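Local coordinates for protein CRISPR pre-crRNA endoribonuclease Cas5d (Mannheimia succiniciproducens, PDB 3KG4) that cleaves precursor CRISPR RNA as a metal-independent endoribonuclease of type I-C CRISPR immunity, an adaptive defence against viruses and plasmids, at residues R6-I11 with A115-A120; A37-L42 with A50-I55; D56-L61 with G213-P218. One frame throughout, in Å; residues are numbered along the deposited sequence.

Contact 1 of 3, residues R6-I11 with A115-A120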
ATOM      1  N   ARG A   6       2.211 -10.356  11.111  1.00 37.28           N
ATOM      2  CA  ARG A   6       2.780  -9.192  10.473  1.00 37.19           C
ATOM      3  C   ARG A   6       3.381  -9.600   9.147  1.00 36.08           C
ATOM      4  O   ARG A   6       4.130 -10.577   9.073  1.00 36.22           O
ATOM      5  CB  ARG A   6       3.878  -8.578  11.336  1.00 37.75           C
ATOM      6  CG  ARG A   6       4.431  -7.264  10.763  1.00 39.22           C
ATOM      7  CD  ARG A   6       5.507  -6.648  11.638  1.00 40.23           C
ATOM      8  NE  ARG A   6       6.833  -7.214  11.367  1.00 41.63           N
ATOM      9  CZ  ARG A   6       7.948  -6.858  12.007  1.00 42.24           C
ATOM     10  NH1 ARG A   6       7.925  -5.943  12.967  1.00 42.49           N
ATOM     11  NH2 ARG A   6       9.095  -7.424  11.694  1.00 42.42           N
ATOM     12  N   ILE A   7       3.078  -8.845   8.096  1.00 33.81           N
ATOM     13  CA  ILE A   7       3.757  -9.025   6.827  1.00 32.28           C
ATOM     14  C   ILE A   7       4.427  -7.736   6.378  1.00 30.76           C
ATOM     15  O   ILE A   7       3.990  -6.643   6.746  1.00 29.64           O
ATOM     16  CB  ILE A   7       2.789  -9.527   5.722  1.00 32.51           C
ATOM     17  CG1 ILE A   7       1.769  -8.479   5.336  1.00 33.03           C
ATOM     18  CG2 ILE A   7       2.067 -10.799   6.180  1.00 33.03           C
ATOM     19  CD1 ILE A   7       2.302  -7.335   4.437  1.00 32.22           C
ATOM     20  N   ARG A   8       5.480  -7.903   5.591  1.00 29.84           N
ATOM     21  CA  ARG A   8       6.132  -6.840   4.858  1.00 30.00           C
ATOM     22  C   ARG A   8       6.247  -7.245   3.392  1.00 29.35           C
ATOM     23  O   ARG A   8       6.763  -8.343   3.048  1.00 28.67           O
ATOM     24  CB  ARG A   8       7.529  -6.563   5.413  1.00 30.30           C
ATOM     25  CG  ARG A   8       7.521  -5.924   6.776  1.00 32.31           C
ATOM     26  CD  ARG A   8       8.905  -5.893   7.348  1.00 35.72           C
ATOM     27  NE  ARG A   8       8.976  -5.030   8.511  1.00 37.72           N
ATOM     28  CZ  ARG A   8      10.064  -4.880   9.259  1.00 39.77           C
ATOM     29  NH1 ARG A   8      11.183  -5.558   8.980  1.00 39.39           N
ATOM     30  NH2 ARG A   8      10.033  -4.045  10.285  1.00 40.70           N
ATOM     31  N   LEU A   9       5.762  -6.359   2.534  1.00 27.60           N
ATOM     32  CA  LEU A   9       5.755  -6.563   1.089  1.00 27.64           C
ATOM     33  C   LEU A   9       6.466  -5.385   0.429  1.00 26.81           C
ATOM     34  O   LEU A   9       6.096  -4.213   0.606  1.00 26.79           O
ATOM     35  CB  LEU A   9       4.310  -6.725   0.551  1.00 26.73           C
ATOM     36  CG  LEU A   9       4.169  -7.140  -0.928  1.00 26.26           C
ATOM     37  CD1 LEU A   9       4.529  -8.641  -1.142  1.00 26.88           C
ATOM     38  CD2 LEU A   9       2.756  -6.818  -1.458  1.00 26.90           C
ATOM     39  N   HIS A  10       7.504  -5.704  -0.320  1.00 26.30           N
ATOM     40  CA  HIS A  10       8.212  -4.762  -1.161  1.00 26.24           C
ATOM     41  C   HIS A  10       7.453  -4.636  -2.475  1.00 26.42           C
ATOM     42  O   HIS A  10       7.105  -5.653  -3.112  1.00 25.81           O
ATOM     43  CB  HIS A  10       9.641  -5.280  -1.395  1.00 26.34           C
ATOM     44  CG  HIS A  10      10.518  -4.344  -2.176  1.00 27.60           C
ATOM     45  ND1 HIS A  10      11.575  -4.782  -2.937  1.00 28.29           N
ATOM     46  CD2 HIS A  10      10.467  -2.998  -2.345  1.00 29.21           C
ATOM     47  CE1 HIS A  10      12.172  -3.745  -3.505  1.00 32.40           C
ATOM     48  NE2 HIS A  10      11.527  -2.646  -3.148  1.00 30.98           N
ATOM     49  N   ILE A  11       7.091  -3.412  -2.848  1.00 26.68           N
ATOM     50  CA  ILE A  11       6.399  -3.164  -4.124  1.00 27.78           C
ATOM     51  C   ILE A  11       7.095  -2.065  -4.896  1.00 28.99           C
ATOM     52  O   ILE A  11       7.652  -1.145  -4.306  1.00 29.01           O
ATOM     53  CB  ILE A  11       4.878  -2.841  -3.915  1.00 27.88           C
ATOM     54  CG1 ILE A  11       4.687  -1.528  -3.119  1.00 27.99           C
ATOM     55  CG2 ILE A  11       4.193  -4.027  -3.251  1.00 27.04           C
ATOM     56  CD1 ILE A  11       3.196  -1.070  -2.948  1.00 24.88           C
ATOM     57  N   ALA A 115       8.784   2.951  -5.279  1.00 26.03           N
ATOM     58  CA  ALA A 115       8.936   1.720  -4.524  1.00 25.86           C
ATOM     59  C   ALA A 115       8.607   1.952  -3.073  1.00 24.82           C
ATOM     60  O   ALA A 115       9.020   2.960  -2.465  1.00 24.80           O
ATOM     61  CB  ALA A 115      10.358   1.191  -4.669  1.00 24.73           C
ATOM     62  N   TYR A 116       7.897   0.993  -2.503  1.00 23.80           N
ATOM     63  CA  TYR A 116       7.493   1.065  -1.121  1.00 23.09           C
ATOM     64  C   TYR A 116       7.715  -0.260  -0.404  1.00 24.01           C
ATOM     65  O   TYR A 116       7.813  -1.302  -1.047  1.00 24.21           O
ATOM     66  CB  TYR A 116       6.017   1.426  -0.986  1.00 21.84           C
ATOM     67  CG  TYR A 116       5.576   2.596  -1.864  1.00 22.53           C
ATOM     68  CD1 TYR A 116       5.751   3.918  -1.446  1.00 21.84           C
ATOM     69  CD2 TYR A 116       4.999   2.383  -3.106  1.00 22.72           C
ATOM     70  CE1 TYR A 116       5.383   4.952  -2.245  1.00 18.65           C
ATOM     71  CE2 TYR A 116       4.621   3.462  -3.917  1.00 22.34           C
ATOM     72  CZ  TYR A 116       4.795   4.731  -3.464  1.00 20.60           C
ATOM     73  OH  TYR A 116       4.449   5.815  -4.252  1.00 22.06           O
ATOM     74  N   VAL A 117       7.705  -0.197   0.916  1.00 24.69           N
ATOM     75  CA  VAL A 117       7.389  -1.366   1.737  1.00 25.82           C
ATOM     76  C   VAL A 117       6.087  -1.100   2.445  1.00 25.04           C
ATOM     77  O   VAL A 117       5.882  -0.017   3.056  1.00 25.94           O
ATOM     78  CB  VAL A 117       8.490  -1.704   2.789  1.00 26.41           C
ATOM     79  CG1 VAL A 117       8.108  -2.961   3.569  1.00 26.51           C
ATOM     80  CG2 VAL A 117       9.783  -1.920   2.063  1.00 28.34           C
ATOM     81  N   ILE A 118       5.205  -2.091   2.367  1.00 24.88           N
ATOM     82  CA  ILE A 118       3.935  -2.100   3.080  1.00 24.93           C
ATOM     83  C   ILE A 118       4.043  -3.049   4.247  1.00 25.28           C
ATOM     84  O   ILE A 118       4.366  -4.248   4.062  1.00 25.16           O
ATOM     85  CB  ILE A 118       2.821  -2.618   2.177  1.00 24.34           C
ATOM     86  CG1 ILE A 118       2.743  -1.785   0.897  1.00 26.39           C
ATOM     87  CG2 ILE A 118       1.504  -2.691   2.953  1.00 23.41           C
ATOM     88  CD1 ILE A 118       2.704  -0.268   1.136  1.00 29.69           C
ATOM     89  N   GLU A 119       3.802  -2.517   5.440  1.00 25.89           N
ATOM     90  CA  GLU A 119       3.819  -3.308   6.644  1.00 26.95           C
ATOM     91  C   GLU A 119       2.397  -3.368   7.163  1.00 26.07           C
ATOM     92  O   GLU A 119       1.779  -2.330   7.335  1.00 27.45           O
ATOM     93  CB  GLU A 119       4.746  -2.669   7.673  1.00 27.32           C
ATOM     94  CG  GLU A 119       4.978  -3.509   8.875  1.00 29.48           C
ATOM     95  CD  GLU A 119       6.130  -2.917   9.745  1.00 31.61           C
ATOM     96  OE1 GLU A 119       7.268  -2.802   9.261  1.00 31.90           O
ATOM     97  OE2 GLU A 119       5.862  -2.588  10.915  1.00 36.12           O
ATOM     98  N   ALA A 120       1.901  -4.575   7.420  1.00 24.72           N
ATOM     99  CA  ALA A 120       0.495  -4.827   7.682  1.00 25.27           C
ATOM    100  C   ALA A 120       0.304  -6.037   8.583  1.00 25.97           C
ATOM    101  O   ALA A 120       1.218  -6.891   8.710  1.00 26.83           O
ATOM    102  CB  ALA A 120      -0.282  -5.076   6.305  1.00 25.91           C
TER
HETATM  103  O   HOH W   1       8.149  -2.431  12.099  1.00 50.03           O
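The guanidinium of Arg8 has the carboxylate of Glu119 and a water at its edge, and NH2 of Arg6 over the centre of one face. Arg8 grips side-on: its NE lies 2.9 Å from Glu119 OE1 and its NH2 lies 3.2 Å from the same oxygen. Both nitrogens come to OE1 from one face of the carboxylate, above its plane, and the two flat groups are turned 37° apart. Glu119 OE1 is also hydrogen-bonded to Tyr59 OH. The water links Arg8 NH2 to Glu119 OE2. Glu119 OE2 is 4.4 Å from Arg6 NH1 but well out of the guanidinium plane, so no N-H points at it and only the opposite charges are near. The two side chains of the salt bridge run alongside each other; CG anti to N in Glu119 (chi1 -172°) and the extended Arg8 chain bring the ends together. At the other end, the edge of the His10 ring meets the carbonyl of Tyr116, with CD2 3.4 Å from that oxygen.

On the opposite face of the sheet the side chains are largely apolar: Ile7, Leu9, Ile11, Ile118 and Ala120. Ile11 CD1 packs 3.9 Å from Ile118 CG1, and Ile7 CD1 reaches Ala120 CB. Six backbone hydrogen bonds in antiparallel register, two each at Ile7-Ala120, Leu9-Ile118 and Ile11-Tyr116, tie the strands together.

Strand 7-13 of the antiparallel sheet of this Cas5 protein lies next to the outermost strand 164-167. Strand 114-124 is inward of it, followed by 51-60. Helices 35-45 and 135-146 cover the apolar face.

Contact 2 of 3, residues A37-L42 with A50-I55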
ATOM      1  N   ALA A  37      -4.994   1.807  -1.321  1.00 23.00           N
ATOM      2  CA  ALA A  37      -4.323   1.112  -2.424  1.00 23.36           C
ATOM      3  C   ALA A  37      -3.425  -0.030  -1.957  1.00 23.74           C
ATOM      4  O   ALA A  37      -3.301  -1.085  -2.643  1.00 23.26           O
ATOM      5  CB  ALA A  37      -3.511   2.101  -3.323  1.00 22.66           C
ATOM      6  N   ALA A  38      -2.774   0.185  -0.820  1.00 22.52           N
ATOM      7  CA  ALA A  38      -1.884  -0.825  -0.250  1.00 22.91           C
ATOM      8  C   ALA A  38      -2.688  -2.072   0.136  1.00 22.19           C
ATOM      9  O   ALA A  38      -2.278  -3.194  -0.170  1.00 21.76           O
ATOM     10  CB  ALA A  38      -1.080  -0.249   0.968  1.00 21.61           C
ATOM     11  N   ARG A  39      -3.834  -1.856   0.757  1.00 23.32           N
ATOM     12  CA  ARG A  39      -4.696  -2.914   1.172  1.00 25.31           C
ATOM     13  C   ARG A  39      -5.246  -3.680  -0.043  1.00 26.49           C
ATOM     14  O   ARG A  39      -5.403  -4.900   0.023  1.00 26.28           O
ATOM     15  CB  ARG A  39      -5.823  -2.350   2.025  1.00 27.51           C
ATOM     16  CG  ARG A  39      -6.776  -3.401   2.569  1.00 32.79           C
ATOM     17  CD  ARG A  39      -7.687  -2.865   3.672  1.00 38.94           C
ATOM     18  NE  ARG A  39      -8.739  -2.060   3.066  1.00 43.11           N
ATOM     19  CZ  ARG A  39      -9.951  -2.494   2.743  1.00 49.02           C
ATOM     20  NH1 ARG A  39     -10.331  -3.749   2.983  1.00 51.01           N
ATOM     21  NH2 ARG A  39     -10.808  -1.642   2.195  1.00 50.59           N
ATOM     22  N   GLY A  40      -5.528  -2.961  -1.123  1.00 26.32           N
ATOM     23  CA  GLY A  40      -5.916  -3.583  -2.404  1.00 26.47           C
ATOM     24  C   GLY A  40      -4.833  -4.518  -2.917  1.00 25.94           C
ATOM     25  O   GLY A  40      -5.116  -5.607  -3.427  1.00 25.07           O
ATOM     26  N   ILE A  41      -3.593  -4.085  -2.800  1.00 24.77           N
ATOM     27  CA  ILE A  41      -2.474  -4.821  -3.309  1.00 25.01           C
ATOM     28  C   ILE A  41      -2.321  -6.109  -2.481  1.00 25.75           C
ATOM     29  O   ILE A  41      -2.137  -7.187  -3.061  1.00 25.74           O
ATOM     30  CB  ILE A  41      -1.188  -3.985  -3.317  1.00 25.34           C
ATOM     31  CG1 ILE A  41      -1.198  -2.948  -4.451  1.00 25.89           C
ATOM     32  CG2 ILE A  41       0.086  -4.893  -3.390  1.00 26.80           C
ATOM     33  CD1 ILE A  41      -0.008  -1.994  -4.416  1.00 28.92           C
ATOM     34  N   LEU A  42      -2.431  -5.997  -1.142  1.00 24.89           N
ATOM     35  CA  LEU A  42      -2.338  -7.174  -0.281  1.00 25.09           C
ATOM     36  C   LEU A  42      -3.480  -8.186  -0.561  1.00 25.73           C
ATOM     37  O   LEU A  42      -3.218  -9.364  -0.645  1.00 25.68           O
ATOM     38  CB  LEU A  42      -2.360  -6.790   1.184  1.00 24.33           C
ATOM     39  CG  LEU A  42      -1.222  -5.863   1.695  1.00 22.31           C
ATOM     40  CD1 LEU A  42      -1.367  -5.657   3.226  1.00 25.93           C
ATOM     41  CD2 LEU A  42       0.136  -6.388   1.380  1.00 24.04           C
ATOM     42  N   ALA A  50     -13.048 -13.966   5.939  1.00 39.73           N
ATOM     43  CA  ALA A  50     -12.718 -14.127   7.333  1.00 39.87           C
ATOM     44  C   ALA A  50     -11.791 -12.993   7.828  1.00 39.63           C
ATOM     45  O   ALA A  50     -11.847 -12.632   9.005  1.00 39.77           O
ATOM     46  CB  ALA A  50     -12.082 -15.524   7.585  1.00 40.16           C
ATOM     47  N   ILE A  51     -10.982 -12.418   6.934  1.00 39.31           N
ATOM     48  CA  ILE A  51      -9.953 -11.430   7.358  1.00 38.75           C
ATOM     49  C   ILE A  51     -10.038 -10.076   6.647  1.00 38.14           C
ATOM     50  O   ILE A  51     -10.611  -9.956   5.572  1.00 37.82           O
ATOM     51  CB  ILE A  51      -8.517 -11.958   7.153  1.00 38.67           C
ATOM     52  CG1 ILE A  51      -8.242 -12.205   5.672  1.00 39.83           C
ATOM     53  CG2 ILE A  51      -8.277 -13.223   8.046  1.00 39.76           C
ATOM     54  CD1 ILE A  51      -6.791 -12.088   5.255  1.00 41.16           C
ATOM     55  N   ASN A  52      -9.445  -9.065   7.292  1.00 37.68           N
ATOM     56  CA  ASN A  52      -9.185  -7.760   6.690  1.00 36.80           C
ATOM     57  C   ASN A  52      -7.728  -7.439   6.953  1.00 35.45           C
ATOM     58  O   ASN A  52      -7.209  -7.726   8.046  1.00 35.47           O
ATOM     59  CB  ASN A  52     -10.099  -6.651   7.272  1.00 36.82           C
ATOM     60  CG  ASN A  52     -11.510  -6.641   6.636  1.00 41.25           C
ATOM     61  OD1 ASN A  52     -12.517  -6.433   7.334  1.00 47.21           O
ATOM     62  ND2 ASN A  52     -11.583  -6.882   5.314  1.00 43.56           N
ATOM     63  N   TRP A  53      -7.059  -6.931   5.925  1.00 33.34           N
ATOM     64  CA  TRP A  53      -5.690  -6.461   6.048  1.00 31.88           C
ATOM     65  C   TRP A  53      -5.685  -5.059   6.627  1.00 30.99           C
ATOM     66  O   TRP A  53      -6.400  -4.160   6.129  1.00 31.82           O
ATOM     67  CB  TRP A  53      -5.003  -6.442   4.711  1.00 31.71           C
ATOM     68  CG  TRP A  53      -4.731  -7.755   4.165  1.00 32.90           C
ATOM     69  CD1 TRP A  53      -5.263  -8.300   3.045  1.00 34.50           C
ATOM     70  CD2 TRP A  53      -3.817  -8.720   4.695  1.00 33.78           C
ATOM     71  NE1 TRP A  53      -4.719  -9.556   2.829  1.00 34.68           N
ATOM     72  CE2 TRP A  53      -3.855  -9.842   3.850  1.00 35.21           C
ATOM     73  CE3 TRP A  53      -2.976  -8.744   5.814  1.00 36.48           C
ATOM     74  CZ2 TRP A  53      -3.090 -10.986   4.091  1.00 36.81           C
ATOM     75  CZ3 TRP A  53      -2.236  -9.880   6.069  1.00 36.46           C
ATOM     76  CH2 TRP A  53      -2.273 -10.973   5.201  1.00 36.83           C
ATOM     77  N   VAL A  54      -4.889  -4.853   7.664  1.00 28.67           N
ATOM     78  CA  VAL A  54      -4.778  -3.518   8.269  1.00 28.13           C
ATOM     79  C   VAL A  54      -3.371  -2.965   8.008  1.00 27.23           C
ATOM     80  O   VAL A  54      -2.393  -3.593   8.407  1.00 26.94           O
ATOM     81  CB  VAL A  54      -5.104  -3.598   9.770  1.00 28.71           C
ATOM     82  CG1 VAL A  54      -4.859  -2.231  10.484  1.00 28.48           C
ATOM     83  CG2 VAL A  54      -6.541  -4.084   9.955  1.00 28.51           C
ATOM     84  N   ILE A  55      -3.266  -1.785   7.364  1.00 25.33           N
ATOM     85  CA  ILE A  55      -1.963  -1.221   7.031  1.00 24.28           C
ATOM     86  C   ILE A  55      -1.420  -0.525   8.282  1.00 24.83           C
ATOM     87  O   ILE A  55      -2.125   0.291   8.911  1.00 25.87           O
ATOM     88  CB  ILE A  55      -2.028  -0.236   5.856  1.00 24.00           C
ATOM     89  CG1 ILE A  55      -2.724  -0.865   4.639  1.00 24.46           C
ATOM     90  CG2 ILE A  55      -0.629   0.185   5.386  1.00 22.50           C
ATOM     91  CD1 ILE A  55      -2.130  -2.186   4.200  1.00 22.83           C
TER
HETATM   92  O   HOH W   2      -8.867  -6.493   3.676  1.00 37.41           O
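Helix 35-45 packs on one face of the antiparallel sheet, and here it meets strand 51-60, the strand that follows it in the chain. This is helix-on-sheet packing in the core of the Cas5 fold. The segment axes approach to 8.4 Å, and no direct hydrogen bond joins the two segments.

Leu42 carries much of the contact. Its CB sits over the five-membered ring of Trp53, 3.9 Å from the centroid and 15° off the normal, a CH-pi contact. Ile51 CD1 lies against the opposite face of the indole, which is therefore sandwiched between two aliphatic groups. Trp53 NE1 is hydrogen-bonded to His46 O, and Phe141 of helix 135-146 meets the ring edge-to-face.

Ile55 reaches the helix with CD1, which lies 3.7 Å from Leu42 CD1 and 3.9 Å from Ala38 CB. With CG1 anti to the carbonyl carbon (chi1 -53°), CD1 is carried to both of these residues, which are one helical turn apart.

Arg39 runs past the strand at the border of this apolar patch. Its NE forms a salt bridge with Asp194. The CD methylene comes close to the backbone, 3.1 Å from Trp53 O. Beyond it, one water accepts from three donors: Arg39 NH1, Asn52 ND2 at 3.2 Å, and Trp53 N at 2.9 Å.

Contact 3 of 3, residues D56-L61 with G213-P218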
ATOM      1  N   ASP A  56      -0.177  -0.835   8.621  1.00 25.72           N
ATOM      2  CA  ASP A  56       0.486  -0.238   9.795  1.00 26.37           C
ATOM      3  C   ASP A  56       1.524   0.809   9.405  1.00 25.22           C
ATOM      4  O   ASP A  56       1.618   1.886  10.032  1.00 26.53           O
ATOM      5  CB  ASP A  56       1.126  -1.331  10.640  1.00 27.00           C
ATOM      6  CG  ASP A  56       0.119  -2.316  11.153  1.00 30.15           C
ATOM      7  OD1 ASP A  56      -0.854  -1.878  11.789  1.00 32.69           O
ATOM      8  OD2 ASP A  56       0.286  -3.537  10.886  1.00 35.37           O
ATOM      9  N   LYS A  57       2.355   0.493   8.446  1.00 25.59           N
ATOM     10  CA  LYS A  57       3.396   1.430   8.032  1.00 25.76           C
ATOM     11  C   LYS A  57       3.545   1.398   6.517  1.00 24.66           C
ATOM     12  O   LYS A  57       3.404   0.359   5.900  1.00 25.38           O
ATOM     13  CB  LYS A  57       4.740   1.081   8.698  1.00 26.18           C
ATOM     14  CG  LYS A  57       4.760   1.202  10.242  1.00 28.51           C
ATOM     15  CD  LYS A  57       6.114   0.801  10.783  1.00 32.70           C
ATOM     16  CE  LYS A  57       6.285   1.072  12.310  1.00 34.31           C
ATOM     17  NZ  LYS A  57       7.655   0.517  12.636  1.00 36.28           N
ATOM     18  N   ILE A  58       3.880   2.530   5.929  1.00 23.04           N
ATOM     19  CA  ILE A  58       4.282   2.590   4.539  1.00 23.11           C
ATOM     20  C   ILE A  58       5.663   3.219   4.496  1.00 23.02           C
ATOM     21  O   ILE A  58       5.818   4.387   4.855  1.00 24.01           O
ATOM     22  CB  ILE A  58       3.283   3.479   3.691  1.00 22.46           C
ATOM     23  CG1 ILE A  58       1.875   2.852   3.697  1.00 23.73           C
ATOM     24  CG2 ILE A  58       3.834   3.693   2.314  1.00 22.88           C
ATOM     25  CD1 ILE A  58       0.735   3.856   3.342  1.00 26.53           C
ATOM     26  N   TYR A  59       6.649   2.455   4.049  1.00 23.60           N
ATOM     27  CA  TYR A  59       7.994   2.953   3.818  1.00 24.79           C
ATOM     28  C   TYR A  59       8.121   3.455   2.401  1.00 23.81           C
ATOM     29  O   TYR A  59       7.866   2.708   1.456  1.00 24.23           O
ATOM     30  CB  TYR A  59       9.016   1.848   4.005  1.00 24.50           C
ATOM     31  CG  TYR A  59       9.058   1.233   5.366  1.00 27.97           C
ATOM     32  CD1 TYR A  59      10.040   1.586   6.294  1.00 30.72           C
ATOM     33  CD2 TYR A  59       8.107   0.292   5.747  1.00 28.96           C
ATOM     34  CE1 TYR A  59      10.080   0.955   7.560  1.00 32.11           C
ATOM     35  CE2 TYR A  59       8.122  -0.296   6.987  1.00 30.85           C
ATOM     36  CZ  TYR A  59       9.122   0.007   7.882  1.00 31.08           C
ATOM     37  OH  TYR A  59       9.094  -0.648   9.103  1.00 34.47           O
ATOM     38  N   VAL A  60       8.552   4.698   2.246  1.00 23.06           N
ATOM     39  CA  VAL A  60       8.694   5.331   0.949  1.00 23.95           C
ATOM     40  C   VAL A  60      10.157   5.369   0.588  1.00 25.82           C
ATOM     41  O   VAL A  60      10.937   6.068   1.246  1.00 26.01           O
ATOM     42  CB  VAL A  60       8.178   6.781   0.944  1.00 22.79           C
ATOM     43  CG1 VAL A  60       8.359   7.381  -0.428  1.00 24.33           C
ATOM     44  CG2 VAL A  60       6.745   6.813   1.344  1.00 23.96           C
ATOM     45  N   LEU A  61      10.511   4.666  -0.490  1.00 26.17           N
ATOM     46  CA  LEU A  61      11.914   4.339  -0.810  1.00 28.18           C
ATOM     47  C   LEU A  61      12.550   5.242  -1.852  1.00 29.19           C
ATOM     48  O   LEU A  61      13.771   5.386  -1.886  1.00 29.92           O
ATOM     49  CB  LEU A  61      12.008   2.882  -1.294  1.00 27.82           C
ATOM     50  CG  LEU A  61      11.464   1.842  -0.326  1.00 28.78           C
ATOM     51  CD1 LEU A  61      11.633   0.438  -0.901  1.00 30.10           C
ATOM     52  CD2 LEU A  61      12.183   1.991   1.014  1.00 31.46           C
ATOM     53  N   GLY A 213      11.427   8.510   6.497  1.00 28.46           N
ATOM     54  CA  GLY A 213      11.067   7.669   5.381  1.00 28.47           C
ATOM     55  C   GLY A 213       9.858   6.792   5.596  1.00 26.54           C
ATOM     56  O   GLY A 213       9.548   5.976   4.720  1.00 26.43           O
ATOM     57  N   VAL A 214       9.191   6.913   6.740  1.00 26.71           N
ATOM     58  CA  VAL A 214       8.082   6.036   7.094  1.00 26.57           C
ATOM     59  C   VAL A 214       6.816   6.809   7.478  1.00 26.64           C
ATOM     60  O   VAL A 214       6.868   7.812   8.213  1.00 25.60           O
ATOM     61  CB  VAL A 214       8.419   5.079   8.292  1.00 28.54           C
ATOM     62  CG1 VAL A 214       7.264   4.083   8.576  1.00 28.95           C
ATOM     63  CG2 VAL A 214       9.700   4.333   8.061  1.00 30.17           C
ATOM     64  N   ILE A 215       5.684   6.314   6.981  1.00 25.32           N
ATOM     65  CA  ILE A 215       4.379   6.819   7.316  1.00 25.60           C
ATOM     66  C   ILE A 215       3.699   5.822   8.211  1.00 26.97           C
ATOM     67  O   ILE A 215       3.433   4.664   7.806  1.00 25.42           O
ATOM     68  CB  ILE A 215       3.500   7.034   6.079  1.00 25.59           C
ATOM     69  CG1 ILE A 215       4.207   7.919   5.090  1.00 24.78           C
ATOM     70  CG2 ILE A 215       2.099   7.633   6.487  1.00 23.66           C
ATOM     71  CD1 ILE A 215       3.602   7.933   3.669  1.00 25.30           C
ATOM     72  N   ASP A 216       3.417   6.252   9.448  1.00 27.37           N
ATOM     73  CA  ASP A 216       2.634   5.426  10.333  1.00 29.55           C
ATOM     74  C   ASP A 216       1.148   5.679  10.066  1.00 28.88           C
ATOM     75  O   ASP A 216       0.686   6.826   9.950  1.00 28.50           O
ATOM     76  CB  ASP A 216       3.083   5.558  11.819  1.00 31.88           C
ATOM     77  CG  ASP A 216       4.387   4.671  12.139  1.00 36.91           C
ATOM     78  OD1 ASP A 216       4.340   3.692  12.924  1.00 43.29           O
ATOM     79  OD2 ASP A 216       5.473   4.928  11.566  1.00 44.23           O
ATOM     80  N   VAL A 217       0.404   4.590   9.872  1.00 27.72           N
ATOM     81  CA  VAL A 217      -0.990   4.678   9.509  1.00 26.80           C
ATOM     82  C   VAL A 217      -1.836   4.389  10.741  1.00 28.04           C
ATOM     83  O   VAL A 217      -1.739   3.289  11.335  1.00 26.11           O
ATOM     84  CB  VAL A 217      -1.334   3.657   8.376  1.00 27.19           C
ATOM     85  CG1 VAL A 217      -2.829   3.735   8.036  1.00 24.04           C
ATOM     86  CG2 VAL A 217      -0.476   3.934   7.168  1.00 26.15           C
ATOM     87  N   PRO A 218      -2.656   5.371  11.159  1.00 28.67           N
ATOM     88  CA  PRO A 218      -3.390   5.158  12.387  1.00 30.06           C
ATOM     89  C   PRO A 218      -4.549   4.183  12.157  1.00 31.83           C
ATOM     90  O   PRO A 218      -4.971   4.003  10.987  1.00 30.43           O
ATOM     91  CB  PRO A 218      -3.901   6.557  12.723  1.00 29.88           C
ATOM     92  CG  PRO A 218      -4.143   7.188  11.395  1.00 30.18           C
ATOM     93  CD  PRO A 218      -2.974   6.686  10.547  1.00 29.16           C
TER
HETATM   94  O   HOH W   3       0.887   2.591  12.787  1.00 42.83           O
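Four backbone hydrogen bonds join the two segments in antiparallel register: two at the Ile58-Ile215 pair, one from Val60 N to Gly213 O, and one from Val217 N to Asp56 O, 3.0 Å long. The last arrives 43° above the carbonyl plane of Asp56, and a water bridges that same oxygen to Val217 O.

Val214 is set between Tyr59 and Lys57. Its CG1 lies over the centre of one face of the Tyr59 ring, whose hydroxyl is held by Glu119, while CG2 comes to 3.3 Å from Tyr59 CD1. The Lys57 chain runs alongside Asp216. With CG anti to the carbonyl carbon (chi1 -64°) and the rest extended, it lays CE 3.3 Å from Asp216 OD1. The charged NZ stays 4.6 Å from that oxygen, too far for a salt bridge, and has instead a long, weak ion pair with Glu119 OE2.

Strand 51-60 joins strand 214-216 to the central part of the sheet. Its other side pairs with 114-124, where Asp56 and Lys57 both face Glu119 in a classic beta bulge.

Ile58, Val60, Ile215 and Val217 form the apolar side. Ile58 CD1 meets Val217 CG2 at 4.0 Å, and Val60 CG2 touches Ile215 CD1 at 4.1 Å.

How the contacts relate
Contacts 1 and 3 pair strands within one antiparallel sheet, whereas contact 2 lays a helix on that sheet. Strand 51-60 serves both contact 2 and contact 3, and its neighbour 114-124 belongs to contact 1. Contacts 1 and 2 are buried and share the apolar side: Leu42 CD1 is 3.3 Å from Ala120 CB. The apolar side of contact 3 continues it, with Ile58 on Ile118. Contact 3 is partly buried, with Asp216 exposed. Backbone hydrogen bonds dominate contacts 1 and 3, but none crosses contact 2, which relies on aliphatic and indole packing with a water at its border. Backbone pairing of 114-124 with 51-60, as between Glu119 O and Asp56 N, connects contacts 1 and 3.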